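Local coordinates for protein UDP-N-acetylglucosamine pyrophosphorylase (Entamoeba histolytica, PDB 3OC9) that probably catalyses the transfer of a uridylyl group from UTP to N-acetylglucosamine 1-phosphate, giving UDP-N-acetylglucosamine and diphosphate, at residues E171-K176 and S269-A274. Numbering follows the deposited sequence.
Sequences EFMNEK and SFLEKA
N174 and E272 meet between two short helices of the GT-A nucleotidyltransferase fold, helix 169-176, which leads into strand 180-184, and helix 268-274, which follows strand 263-267. Those two strands are antiparallel neighbours in the central mixed sheet. The backbones stay well apart, the nearest CA atoms (N174 and S269) being 9.6 Å from each other, and the contact is therefore made by side chains alone, with 116 Å² buried in total.

From its CB, which points toward the other helix, N174 carries CG beside its own backbone N, sending the amide toward the E272 side chain; N174 CG itself comes no closer than 3.9 Å, to E272 OE2. N174 ND2 donates to E272 OE2 at 2.9 Å; the N-H...O angle of 168° shows a nearly straight bond. The acceptor lies in the amide plane and is met on its syn side, but the donor sits 30° out of the carboxylate plane. The two flat groups are turned against each other, their planes 57° apart. The other branch, N174 OD1, accepts a hydrogen bond from a water at 2.9 Å, and that water also donates to E272 OE1 at 2.6 Å. Amide and carboxylate are thus joined twice, directly and through the water, which probably limits rotation of both groups. E272 reaches this position with an extended chain beyond CG, approaching from the direction opposite to N174. The N-H of N174 and one O-H of the water, one to each carboxylate oxygen, probably help to stabilise its negative charge.

Beside this polar pair two buried side chains approach more loosely. M173 packs on F97 of strand 95-100 and L271 on F161 of helix 160-166, and between the segments they meet at their ends, M173 CE lying 4.3 Å from L271 CD1.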
# COMPACT_ATOMS: atom_id res chain seq x y z
N GLU A 171 11.94 18.95 -1.91
CA GLU A 171 12.85 19.73 -2.77
C GLU A 171 13.28 18.92 -4.02
O GLU A 171 13.28 19.45 -5.13
CB GLU A 171 14.08 20.23 -1.99
CG GLU A 171 13.77 21.42 -1.07
CD GLU A 171 15.00 22.04 -0.42
OE1 GLU A 171 16.14 21.74 -0.83
OE2 GLU A 171 14.82 22.86 0.50
N PHE A 172 13.62 17.64 -3.81
CA PHE A 172 14.02 16.72 -4.90
C PHE A 172 12.86 16.51 -5.91
O PHE A 172 13.08 16.53 -7.14
CB PHE A 172 14.48 15.37 -4.31
CG PHE A 172 14.97 14.35 -5.33
CD1 PHE A 172 16.27 14.42 -5.83
CD2 PHE A 172 14.15 13.29 -5.72
CE1 PHE A 172 16.74 13.46 -6.76
CE2 PHE A 172 14.60 12.32 -6.65
CZ PHE A 172 15.90 12.40 -7.16
N MET A 173 11.64 16.32 -5.41
CA MET A 173 10.47 16.22 -6.31
C MET A 173 10.31 17.45 -7.24
O MET A 173 10.08 17.30 -8.45
CB MET A 173 9.16 15.95 -5.54
CG MET A 173 9.05 14.55 -4.91
SD MET A 173 7.58 14.46 -3.82
CE MET A 173 7.49 12.69 -3.47
N ASN A 174 10.43 18.66 -6.69
CA ASN A 174 10.34 19.89 -7.50
C ASN A 174 11.46 19.97 -8.56
O ASN A 174 11.20 20.33 -9.71
CB ASN A 174 10.27 21.16 -6.62
CG ASN A 174 8.94 21.27 -5.84
OD1 ASN A 174 7.88 20.91 -6.34
ND2 ASN A 174 9.02 21.78 -4.61
N GLU A 175 12.68 19.61 -8.17
CA GLU A 175 13.84 19.58 -9.10
C GLU A 175 13.61 18.64 -10.31
O GLU A 175 13.92 18.99 -11.46
CB GLU A 175 15.09 19.17 -8.32
CG GLU A 175 16.34 18.85 -9.14
CD GLU A 175 17.53 18.41 -8.27
OE1 GLU A 175 17.38 18.30 -7.02
OE2 GLU A 175 18.62 18.19 -8.85
N LYS A 176 13.04 17.46 -10.03
CA LYS A 176 12.77 16.42 -11.04
C LYS A 176 11.46 16.59 -11.85
O LYS A 176 11.24 15.89 -12.85
CB LYS A 176 12.79 15.02 -10.38
CG LYS A 176 14.12 14.60 -9.75
CD LYS A 176 15.12 14.16 -10.82
CE LYS A 176 16.53 14.10 -10.27
NZ LYS A 176 17.49 13.70 -11.34
N SER A 269 1.98 19.67 -4.54
CA SER A 269 1.51 20.87 -3.83
C SER A 269 0.76 20.49 -2.54
O SER A 269 0.92 21.18 -1.50
CB SER A 269 0.63 21.73 -4.74
OG SER A 269 0.19 22.90 -4.07
N PHE A 270 -0.04 19.42 -2.58
CA PHE A 270 -0.73 18.97 -1.36
C PHE A 270 0.25 18.43 -0.29
O PHE A 270 0.11 18.75 0.90
CB PHE A 270 -1.91 17.97 -1.61
CG PHE A 270 -2.61 17.55 -0.32
CD1 PHE A 270 -2.30 16.34 0.29
CD2 PHE A 270 -3.52 18.41 0.32
CE1 PHE A 270 -2.90 15.98 1.52
CE2 PHE A 270 -4.12 18.06 1.54
CZ PHE A 270 -3.83 16.84 2.13
N LEU A 271 1.24 17.64 -0.72
CA LEU A 271 2.28 17.14 0.20
C LEU A 271 3.02 18.31 0.90
O LEU A 271 3.36 18.22 2.08
CB LEU A 271 3.29 16.21 -0.52
CG LEU A 271 2.76 14.85 -1.03
CD1 LEU A 271 3.84 14.12 -1.80
CD2 LEU A 271 2.21 13.96 0.10
N GLU A 272 3.25 19.40 0.17
CA GLU A 272 3.85 20.62 0.78
C GLU A 272 2.98 21.21 1.91
O GLU A 272 3.53 21.58 2.98
CB GLU A 272 4.23 21.66 -0.29
CG GLU A 272 5.38 21.18 -1.21
CD GLU A 272 5.65 22.06 -2.43
OE1 GLU A 272 4.68 22.50 -3.10
OE2 GLU A 272 6.84 22.28 -2.74
N LYS A 273 1.66 21.26 1.70
CA LYS A 273 0.71 21.70 2.77
C LYS A 273 0.67 20.74 3.95
O LYS A 273 0.71 21.16 5.11
CB LYS A 273 -0.72 21.89 2.23
CG LYS A 273 -0.87 22.92 1.12
CD LYS A 273 -2.36 23.13 0.78
CE LYS A 273 -2.56 24.32 -0.18
NZ LYS A 273 -1.80 24.16 -1.47
N ALA A 274 0.63 19.43 3.65
CA ALA A 274 0.54 18.40 4.68
C ALA A 274 1.73 18.40 5.66
O ALA A 274 1.56 18.11 6.87
CB ALA A 274 0.38 17.00 4.03
O HOH W 1 5.32 22.15 -5.63